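Local coordinates for protein putative decarboxylase involved in desferrioxamine biosynthesis (Erwinia amylovora, PDB 5O5C) that probably decarboxylates lysine with pyridoxal 5'-phosphate as cofactor, supplying the desferrioxamine siderophore pathway of the fire blight pathogen, at residues B[113-121]-B[387-395]; B[406-417]-B[484-495]. All blocks are in the same frame, centred on the assembly; numbering follows the deposited sequence.

Contact 1 (B[113-121]-B[387-395]); sequences PVVLPSLLA and KMWLTLRVS
Val115 meets Thr391 at about a right angle, its CG2 lying 3.8 Å from Thr391 OG1. A chi1 of -58° turns CG1 anti to the carbonyl carbon, which leaves CG2 between N and carbonyl carbon, facing Thr391; the hydroxyl it touches turns back on its own helix and donates to Lys387 O (2.8 Å from OG1). Pro117 buries more surface against the other segment than any other residue of the pair. Its CB rests on the backbone of the facing helix, 3.6 Å from Thr391 CA, and its CG reaches on to Val394 and to the hydroxyl of Ser395, where CG and OG are 3.4 Å apart. Ser118 lays its OG alongside the methylenes of Lys387, 3.6 Å from CD; the hydroxyl itself is hydrogen-bonded to Gln334 and to the backbone N of Thr335. A turn about the CG-CD bond (chi3 -106°) carries the end of the lysine away from the contact, to Glu122 and Asp384, with which NZ forms salt bridges. Leu120 touches Leu390 and also packs on Val44 of the second subunit. Ala121 CB lies 3.6 Å from Lys387 CA, and Leu390 CD1 packs against Ala121 CA and CB. The backbones come closest at Ser118 and Pro117. The segment axes approach to 7.8 Å at 132°, a close, steeply crossed helix pair with no hydrogen bond across it. In this group II decarboxylase of the aspartate aminotransferase fold, the pair lies at the dimer interface, behind the cofactor site: the Lys387 side chain is about 7 Å from that of His329, which binds pyridoxal phosphate.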
loop_
_atom_site.group_PDB
_atom_site.type_symbol
_atom_site.label_atom_id
_atom_site.label_comp_id
_atom_site.label_asym_id
_atom_site.label_seq_id
_atom_site.Cartn_x
_atom_site.Cartn_y
_atom_site.Cartn_z
ATOM N N PRO B 113 2.533 -19.496 -3.049
ATOM C CA PRO B 113 3.461 -19.711 -1.931
ATOM C C PRO B 113 4.612 -18.723 -1.965
ATOM O O PRO B 113 5.020 -18.211 -3.042
ATOM C CB PRO B 113 3.998 -21.135 -2.129
ATOM C CG PRO B 113 3.356 -21.666 -3.365
ATOM C CD PRO B 113 2.580 -20.563 -4.045
ATOM N N VAL B 114 5.168 -18.501 -0.805
ATOM C CA VAL B 114 6.203 -17.524 -0.668
ATOM C C VAL B 114 7.513 -18.293 -0.538
ATOM O O VAL B 114 7.481 -19.469 -0.149
ATOM C CB VAL B 114 5.947 -16.584 0.528
ATOM C CG1 VAL B 114 5.500 -17.348 1.791
ATOM C CG2 VAL B 114 7.192 -15.796 0.822
ATOM N N VAL B 115 8.617 -17.632 -0.944
ATOM C CA VAL B 115 10.002 -18.102 -0.740
ATOM C C VAL B 115 10.716 -17.442 0.442
ATOM O O VAL B 115 10.465 -16.236 0.778
ATOM C CB VAL B 115 10.902 -17.947 -2.032
ATOM C CG1 VAL B 115 10.293 -18.703 -3.202
ATOM C CG2 VAL B 115 11.130 -16.499 -2.431
ATOM N N LEU B 116 11.631 -18.233 1.015
ATOM C CA LEU B 116 12.419 -17.897 2.219
ATOM C C LEU B 116 13.104 -16.541 2.199
ATOM O O LEU B 116 12.989 -15.800 3.197
ATOM C CB LEU B 116 13.410 -18.999 2.572
ATOM C CG LEU B 116 12.788 -20.294 3.139
ATOM C CD1 LEU B 116 13.828 -21.418 3.134
ATOM C CD2 LEU B 116 12.106 -20.078 4.494
ATOM N N PRO B 117 13.768 -16.158 1.078
ATOM C CA PRO B 117 14.353 -14.813 1.084
ATOM C C PRO B 117 13.380 -13.647 1.185
ATOM O O PRO B 117 13.803 -12.533 1.501
ATOM C CB PRO B 117 15.139 -14.758 -0.222
ATOM C CG PRO B 117 15.380 -16.164 -0.591
ATOM C CD PRO B 117 14.154 -16.884 -0.139
ATOM N N SER B 118 12.093 -13.906 0.945
ATOM C CA SER B 118 11.059 -12.918 1.148
ATOM C C SER B 118 10.786 -12.703 2.633
ATOM O O SER B 118 10.645 -11.531 3.092
ATOM C CB SER B 118 9.793 -13.363 0.465
ATOM O OG SER B 118 9.008 -12.287 0.072
ATOM N N LEU B 119 10.734 -13.809 3.380
ATOM C CA LEU B 119 10.606 -13.728 4.841
ATOM C C LEU B 119 11.872 -13.158 5.490
ATOM O O LEU B 119 11.781 -12.399 6.472
ATOM C CB LEU B 119 10.271 -15.081 5.500
ATOM C CG LEU B 119 8.972 -15.822 5.160
ATOM C CD1 LEU B 119 8.942 -16.523 3.796
ATOM C CD2 LEU B 119 8.731 -16.834 6.268
ATOM N N LEU B 120 13.031 -13.542 4.965
ATOM C CA LEU B 120 14.311 -12.942 5.357
ATOM C C LEU B 120 14.199 -11.406 5.309
ATOM O O LEU B 120 14.513 -10.734 6.273
ATOM C CB LEU B 120 15.456 -13.400 4.437
ATOM C CG LEU B 120 16.892 -13.060 4.821
ATOM C CD1 LEU B 120 17.272 -13.797 6.103
ATOM C CD2 LEU B 120 17.877 -13.434 3.752
ATOM N N ALA B 121 13.694 -10.880 4.197
ATOM C CA ALA B 121 13.520 -9.413 4.010
ATOM C C ALA B 121 12.491 -8.775 4.966
ATOM O O ALA B 121 12.717 -7.718 5.529
ATOM C CB ALA B 121 13.147 -9.140 2.571
ATOM N N LYS B 387 12.578 -7.460 -0.670
ATOM C CA LYS B 387 12.097 -8.804 -0.889
ATOM C C LYS B 387 12.585 -9.367 -2.201
ATOM O O LYS B 387 13.030 -10.484 -2.204
ATOM C CB LYS B 387 10.577 -8.882 -0.824
ATOM C CG LYS B 387 10.054 -8.601 0.576
ATOM C CD LYS B 387 8.540 -8.732 0.699
ATOM C CE LYS B 387 7.861 -7.383 0.799
ATOM N NZ LYS B 387 6.456 -7.569 1.230
ATOM N N MET B 388 12.477 -8.585 -3.283
ATOM C CA MET B 388 12.951 -8.968 -4.583
ATOM C C MET B 388 14.465 -8.884 -4.572
ATOM O O MET B 388 15.124 -9.655 -5.246
ATOM C CB MET B 388 12.324 -8.091 -5.709
ATOM C CG MET B 388 10.940 -8.568 -6.136
ATOM S SD MET B 388 11.270 -10.168 -6.896
ATOM C CE MET B 388 10.258 -11.286 -6.207
ATOM N N TRP B 389 15.019 -7.987 -3.758
ATOM C CA TRP B 389 16.451 -7.834 -3.705
ATOM C C TRP B 389 17.133 -9.018 -3.051
ATOM O O TRP B 389 18.145 -9.582 -3.609
ATOM C CB TRP B 389 16.846 -6.537 -3.023
ATOM C CG TRP B 389 18.130 -6.073 -3.521
ATOM C CD1 TRP B 389 18.375 -5.359 -4.690
ATOM C CD2 TRP B 389 19.379 -6.326 -2.946
ATOM N NE1 TRP B 389 19.717 -5.156 -4.845
ATOM C CE2 TRP B 389 20.361 -5.745 -3.797
ATOM C CE3 TRP B 389 19.784 -7.013 -1.797
ATOM C CZ2 TRP B 389 21.712 -5.778 -3.506
ATOM C CZ3 TRP B 389 21.088 -7.067 -1.519
ATOM C CH2 TRP B 389 22.066 -6.439 -2.368
ATOM N N LEU B 390 16.624 -9.402 -1.889
ATOM C CA LEU B 390 17.182 -10.576 -1.226
ATOM C C LEU B 390 16.841 -11.886 -1.941
ATOM O O LEU B 390 17.626 -12.818 -1.875
ATOM C CB LEU B 390 16.851 -10.654 0.254
ATOM C CG LEU B 390 17.472 -9.546 1.127
ATOM C CD1 LEU B 390 16.798 -9.536 2.486
ATOM C CD2 LEU B 390 18.969 -9.601 1.329
ATOM N N THR B 391 15.715 -11.967 -2.642
ATOM C CA THR B 391 15.419 -13.166 -3.398
ATOM C C THR B 391 16.462 -13.386 -4.490
ATOM O O THR B 391 17.033 -14.488 -4.593
ATOM C CB THR B 391 13.987 -13.164 -3.963
ATOM O OG1 THR B 391 13.027 -13.189 -2.873
ATOM C CG2 THR B 391 13.775 -14.345 -4.843
ATOM N N LEU B 392 16.732 -12.361 -5.282
ATOM C CA LEU B 392 17.706 -12.487 -6.363
ATOM C C LEU B 392 19.126 -12.755 -5.841
ATOM O O LEU B 392 19.866 -13.633 -6.357
ATOM C CB LEU B 392 17.647 -11.228 -7.200
ATOM C CG LEU B 392 16.284 -11.060 -7.869
ATOM C CD1 LEU B 392 15.927 -9.633 -8.172
ATOM C CD2 LEU B 392 16.235 -11.929 -9.091
ATOM N N ARG B 393 19.485 -12.056 -4.762
ATOM C CA ARG B 393 20.775 -12.210 -4.167
ATOM C C ARG B 393 20.992 -13.653 -3.640
ATOM O O ARG B 393 22.041 -14.247 -3.932
ATOM C CB ARG B 393 20.989 -11.160 -3.079
ATOM C CG ARG B 393 22.407 -11.189 -2.471
ATOM C CD ARG B 393 23.508 -10.882 -3.488
ATOM N NE ARG B 393 23.124 -9.721 -4.317
ATOM C CZ ARG B 393 23.414 -9.552 -5.606
ATOM N NH1 ARG B 393 24.142 -10.438 -6.292
ATOM N NH2 ARG B 393 22.950 -8.471 -6.226
ATOM N N VAL B 394 19.994 -14.212 -2.944
ATOM C CA VAL B 394 20.149 -15.502 -2.275
ATOM C C VAL B 394 19.864 -16.590 -3.298
ATOM O O VAL B 394 20.694 -17.410 -3.558
ATOM C CB VAL B 394 19.206 -15.682 -1.070
ATOM C CG1 VAL B 394 19.261 -17.104 -0.517
ATOM C CG2 VAL B 394 19.538 -14.708 0.032
ATOM N N SER B 395 18.649 -16.577 -3.830
ATOM C CA SER B 395 18.159 -17.587 -4.712
ATOM C C SER B 395 18.510 -17.080 -6.083
ATOM O O SER B 395 18.447 -15.876 -6.325
ATOM C CB SER B 395 16.644 -17.665 -4.592
ATOM O OG SER B 395 16.208 -18.001 -3.282
#

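Contact 2 (B[406-417]-B[484-495]); sequences DILALTQIAHQL and LLNPNTTAADIE
Ile407 O is gripped twice from within its own helix, by Thr411 N and by Thr411 OG1 (2.8 Å), which arrive from opposite faces of the carbonyl plane. The hydroxyl that is thereby fixed also lies 3.8 Å from Leu484 CB, where the two side chains slide past each other in opposite directions. Ile407 covers the strand exit with two branches: CG2 presses on the first peptide of the turn, 3.4 Å from Pro487 N, and CD1 meets Leu485 CD2 obliquely. Leu410, its CG anti to the backbone N (chi1 -170°), reaches tip to tip toward Ile494; the CD1 atoms of the two residues are modelled at a tight 3.3 Å. Farther on, Ile494 CG2 lies against Ala414 CB (3.6 Å) and also meets Leu417 CD1, the Ile494 and Leu417 side chains crossing at about a right angle. The incoming helix starts with a capping box: Asp493 OD2 accepts from Thr490 N (3.1 Å) and, from above the carboxylate plane, from Thr490 OG1 (3.0 Å), a weak bond returns from Asp493 N to Thr490 OG1, and OD1 forms a salt bridge with Lys105. Thus helix 397-420 packs against the end of strand 477-483, the type I turn Asn486-Thr489 and the start of helix 491-510, whose short segment crosses it at 42°.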
loop_
_atom_site.group_PDB
_atom_site.type_symbol
_atom_site.label_atom_id
_atom_site.label_comp_id
_atom_site.label_asym_id
_atom_site.label_seq_id
_atom_site.Cartn_x
_atom_site.Cartn_y
_atom_site.Cartn_z
ATOM N N ASP B 406 7.960 -25.064 -13.922
ATOM C CA ASP B 406 7.253 -26.209 -13.329
ATOM C C ASP B 406 5.755 -26.027 -13.139
ATOM O O ASP B 406 4.979 -26.941 -13.469
ATOM C CB ASP B 406 7.936 -26.701 -12.052
ATOM C CG ASP B 406 9.260 -27.310 -12.340
ATOM O OD1 ASP B 406 9.597 -27.383 -13.511
ATOM O OD2 ASP B 406 9.998 -27.696 -11.449
ATOM N N ILE B 407 5.341 -24.847 -12.685
ATOM C CA ILE B 407 3.891 -24.550 -12.575
ATOM C C ILE B 407 3.211 -24.491 -13.972
ATOM O O ILE B 407 2.138 -25.065 -14.150
ATOM C CB ILE B 407 3.540 -23.385 -11.594
ATOM C CG1 ILE B 407 4.385 -22.159 -11.787
ATOM C CG2 ILE B 407 3.750 -23.806 -10.119
ATOM C CD1 ILE B 407 3.818 -20.877 -11.219
ATOM N N LEU B 408 3.844 -23.867 -14.961
ATOM C CA LEU B 408 3.338 -23.979 -16.354
ATOM C C LEU B 408 3.180 -25.443 -16.859
ATOM O O LEU B 408 2.178 -25.796 -17.432
ATOM C CB LEU B 408 4.213 -23.189 -17.317
ATOM C CG LEU B 408 4.252 -21.689 -16.947
ATOM C CD1 LEU B 408 5.304 -20.968 -17.723
ATOM C CD2 LEU B 408 2.916 -21.034 -17.184
ATOM N N ALA B 409 4.156 -26.300 -16.617
ATOM C CA ALA B 409 4.048 -27.708 -17.068
ATOM C C ALA B 409 2.981 -28.447 -16.238
ATOM O O ALA B 409 2.162 -29.223 -16.784
ATOM C CB ALA B 409 5.377 -28.395 -16.978
ATOM N N LEU B 410 2.909 -28.150 -14.943
ATOM C CA LEU B 410 1.868 -28.791 -14.133
ATOM C C LEU B 410 0.460 -28.479 -14.667
ATOM O O LEU B 410 -0.340 -29.383 -14.688
ATOM C CB LEU B 410 1.988 -28.480 -12.648
ATOM C CG LEU B 410 1.066 -29.315 -11.709
ATOM C CD1 LEU B 410 1.252 -30.834 -11.765
ATOM C CD2 LEU B 410 1.327 -28.906 -10.284
ATOM N N THR B 411 0.205 -27.235 -15.111
ATOM C CA THR B 411 -1.122 -26.768 -15.594
ATOM C C THR B 411 -1.529 -27.465 -16.900
ATOM O O THR B 411 -2.732 -27.677 -17.182
ATOM C CB THR B 411 -1.100 -25.229 -15.865
ATOM O OG1 THR B 411 -0.505 -24.571 -14.768
ATOM C CG2 THR B 411 -2.469 -24.640 -16.094
ATOM N N GLN B 412 -0.521 -27.754 -17.722
ATOM C CA GLN B 412 -0.701 -28.559 -18.943
ATOM C C GLN B 412 -1.140 -29.961 -18.625
ATOM O O GLN B 412 -1.926 -30.502 -19.347
ATOM C CB GLN B 412 0.579 -28.605 -19.785
ATOM C CG GLN B 412 0.941 -27.278 -20.420
ATOM C CD GLN B 412 -0.138 -26.790 -21.353
ATOM O OE1 GLN B 412 -0.843 -27.587 -21.965
ATOM N NE2 GLN B 412 -0.285 -25.472 -21.458
ATOM N N ILE B 413 -0.627 -30.522 -17.541
ATOM C CA ILE B 413 -1.024 -31.819 -17.032
ATOM C C ILE B 413 -2.441 -31.766 -16.480
ATOM O O ILE B 413 -3.242 -32.677 -16.751
ATOM C CB ILE B 413 0.022 -32.409 -16.041
ATOM C CG1 ILE B 413 1.225 -32.933 -16.838
ATOM C CG2 ILE B 413 -0.527 -33.542 -15.195
ATOM C CD1 ILE B 413 2.370 -33.399 -16.007
ATOM N N ALA B 414 -2.776 -30.708 -15.758
ATOM C CA ALA B 414 -4.146 -30.589 -15.229
ATOM C C ALA B 414 -5.155 -30.423 -16.369
ATOM O O ALA B 414 -6.224 -31.044 -16.346
ATOM C CB ALA B 414 -4.261 -29.491 -14.195
ATOM N N HIS B 415 -4.801 -29.641 -17.383
ATOM C CA HIS B 415 -5.644 -29.510 -18.560
ATOM C C HIS B 415 -5.885 -30.870 -19.213
ATOM O O HIS B 415 -7.020 -31.184 -19.585
ATOM C CB HIS B 415 -5.031 -28.585 -19.599
ATOM C CG HIS B 415 -5.837 -28.505 -20.854
ATOM N ND1 HIS B 415 -5.389 -29.000 -22.063
ATOM C CD2 HIS B 415 -7.086 -28.042 -21.070
ATOM C CE1 HIS B 415 -6.325 -28.825 -22.979
ATOM N NE2 HIS B 415 -7.369 -28.251 -22.399
ATOM N N GLN B 416 -4.812 -31.668 -19.336
ATOM C CA GLN B 416 -4.941 -33.025 -19.810
ATOM C C GLN B 416 -5.906 -33.818 -18.949
ATOM O O GLN B 416 -6.844 -34.390 -19.491
ATOM C CB GLN B 416 -3.588 -33.732 -19.948
ATOM C CG GLN B 416 -2.765 -33.190 -21.092
ATOM C CD GLN B 416 -1.428 -33.902 -21.263
ATOM O OE1 GLN B 416 -0.760 -34.265 -20.288
ATOM N NE2 GLN B 416 -1.030 -34.105 -22.521
ATOM N N LEU B 417 -5.741 -33.802 -17.634
ATOM C CA LEU B 417 -6.606 -34.601 -16.728
ATOM C C LEU B 417 -8.062 -34.168 -16.680
ATOM O O LEU B 417 -8.942 -35.007 -16.458
ATOM C CB LEU B 417 -6.118 -34.527 -15.298
ATOM C CG LEU B 417 -4.756 -35.027 -14.918
ATOM C CD1 LEU B 417 -4.431 -34.525 -13.518
ATOM C CD2 LEU B 417 -4.715 -36.538 -15.024
ATOM N N LEU B 484 -2.847 -22.550 -10.518
ATOM C CA LEU B 484 -1.731 -23.318 -10.015
ATOM C C LEU B 484 -0.562 -22.376 -9.751
ATOM O O LEU B 484 -0.087 -21.776 -10.692
ATOM C CB LEU B 484 -1.428 -24.337 -11.093
ATOM C CG LEU B 484 -1.419 -25.779 -10.645
ATOM C CD1 LEU B 484 -1.892 -26.719 -11.753
ATOM C CD2 LEU B 484 -0.006 -26.052 -10.181
ATOM N N LEU B 485 -0.135 -22.168 -8.493
ATOM C CA LEU B 485 1.096 -21.393 -8.232
ATOM C C LEU B 485 2.090 -22.064 -7.293
ATOM O O LEU B 485 3.104 -21.482 -6.961
ATOM C CB LEU B 485 0.792 -19.981 -7.746
ATOM C CG LEU B 485 0.178 -19.017 -8.754
ATOM C CD1 LEU B 485 -0.450 -17.854 -8.000
ATOM C CD2 LEU B 485 1.153 -18.500 -9.786
ATOM N N ASN B 486 1.837 -23.312 -6.946
ATOM C CA ASN B 486 2.728 -24.079 -6.103
ATOM C C ASN B 486 3.503 -25.159 -6.925
ATOM O O ASN B 486 2.924 -26.143 -7.405
ATOM C CB ASN B 486 1.892 -24.696 -4.986
ATOM C CG ASN B 486 2.722 -25.068 -3.782
ATOM O OD1 ASN B 486 3.909 -25.346 -3.899
ATOM N ND2 ASN B 486 2.097 -25.070 -2.619
ATOM N N PRO B 487 4.817 -24.990 -7.075
ATOM C CA PRO B 487 5.529 -25.991 -7.897
ATOM C C PRO B 487 5.891 -27.305 -7.200
ATOM O O PRO B 487 6.588 -28.114 -7.813
ATOM C CB PRO B 487 6.766 -25.252 -8.359
ATOM C CG PRO B 487 6.978 -24.184 -7.365
ATOM C CD PRO B 487 5.696 -23.898 -6.646
ATOM N N ASN B 488 5.433 -27.520 -5.956
ATOM C CA ASN B 488 5.505 -28.838 -5.291
ATOM C C ASN B 488 4.214 -29.658 -5.495
ATOM O O ASN B 488 4.199 -30.857 -5.261
ATOM C CB ASN B 488 5.776 -28.680 -3.777
ATOM C CG ASN B 488 6.985 -27.830 -3.469
ATOM O OD1 ASN B 488 6.949 -27.017 -2.551
ATOM N ND2 ASN B 488 8.062 -27.998 -4.235
ATOM N N THR B 489 3.142 -29.004 -5.939
ATOM C CA THR B 489 1.874 -29.650 -6.283
ATOM C C THR B 489 2.112 -30.665 -7.375
ATOM O O THR B 489 2.739 -30.336 -8.376
ATOM C CB THR B 489 0.870 -28.593 -6.785
ATOM O OG1 THR B 489 0.675 -27.621 -5.761
ATOM C CG2 THR B 489 -0.510 -29.186 -7.236
ATOM N N THR B 490 1.624 -31.891 -7.170
ATOM C CA THR B 490 1.801 -32.980 -8.119
ATOM C C THR B 490 0.531 -33.315 -8.916
ATOM O O THR B 490 -0.602 -32.847 -8.635
ATOM C CB THR B 490 2.275 -34.290 -7.421
ATOM O OG1 THR B 490 1.310 -34.721 -6.450
ATOM C CG2 THR B 490 3.614 -34.082 -6.724
ATOM N N ALA B 491 0.751 -34.163 -9.904
ATOM C CA ALA B 491 -0.309 -34.814 -10.654
ATOM C C ALA B 491 -1.351 -35.407 -9.713
ATOM O O ALA B 491 -2.533 -35.082 -9.813
ATOM C CB ALA B 491 0.283 -35.880 -11.566
ATOM N N ALA B 492 -0.898 -36.210 -8.756
ATOM C CA ALA B 492 -1.781 -36.838 -7.775
ATOM C C ALA B 492 -2.646 -35.833 -6.970
ATOM O O ALA B 492 -3.824 -36.068 -6.689
ATOM C CB ALA B 492 -0.959 -37.703 -6.838
ATOM N N ASP B 493 -2.053 -34.704 -6.609
ATOM C CA ASP B 493 -2.812 -33.627 -5.949
ATOM C C ASP B 493 -3.969 -33.072 -6.806
ATOM O O ASP B 493 -5.076 -32.905 -6.321
ATOM C CB ASP B 493 -1.859 -32.514 -5.518
ATOM C CG ASP B 493 -0.960 -32.946 -4.399
ATOM O OD1 ASP B 493 -1.522 -33.486 -3.438
ATOM O OD2 ASP B 493 0.274 -32.734 -4.472
ATOM N N ILE B 494 -3.717 -32.848 -8.080
ATOM C CA ILE B 494 -4.734 -32.357 -8.998
ATOM C C ILE B 494 -5.773 -33.448 -9.151
ATOM O O ILE B 494 -6.966 -33.167 -9.064
ATOM C CB ILE B 494 -4.170 -32.052 -10.383
ATOM C CG1 ILE B 494 -2.990 -31.138 -10.303
ATOM C CG2 ILE B 494 -5.247 -31.495 -11.337
ATOM C CD1 ILE B 494 -1.976 -31.489 -11.339
ATOM N N GLU B 495 -5.328 -34.691 -9.328
ATOM C CA GLU B 495 -6.272 -35.828 -9.422
ATOM C C GLU B 495 -7.212 -35.849 -8.230
ATOM O O GLU B 495 -8.395 -36.007 -8.393
ATOM C CB GLU B 495 -5.578 -37.192 -9.491
ATOM C CG GLU B 495 -4.772 -37.488 -10.734
ATOM C CD GLU B 495 -4.007 -38.803 -10.591
ATOM O OE1 GLU B 495 -4.649 -39.821 -10.257
ATOM O OE2 GLU B 495 -2.772 -38.824 -10.777
#

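Overall arrangement
Helices 385-394 and 397-420 follow each other in the chain, so the second partner of contact 1 leads almost directly into the first of contact 2. Contact 1 is almost wholly buried and brings two helices close through proline, alanine and backbone, with the polar ends of Lys387 and Ser118 bonded to the residues around them. Contact 2 is partly open to solvent; larger aliphatic side chains keep its helices farther apart, and many of its side-chain hydrogen bonds stay within each segment, in helix 397-420, the turn and the helix start. Neither has a hydrogen bond between its segments. They touch where Pro113 packs on Leu485 and Asn486, and both reach the second subunit.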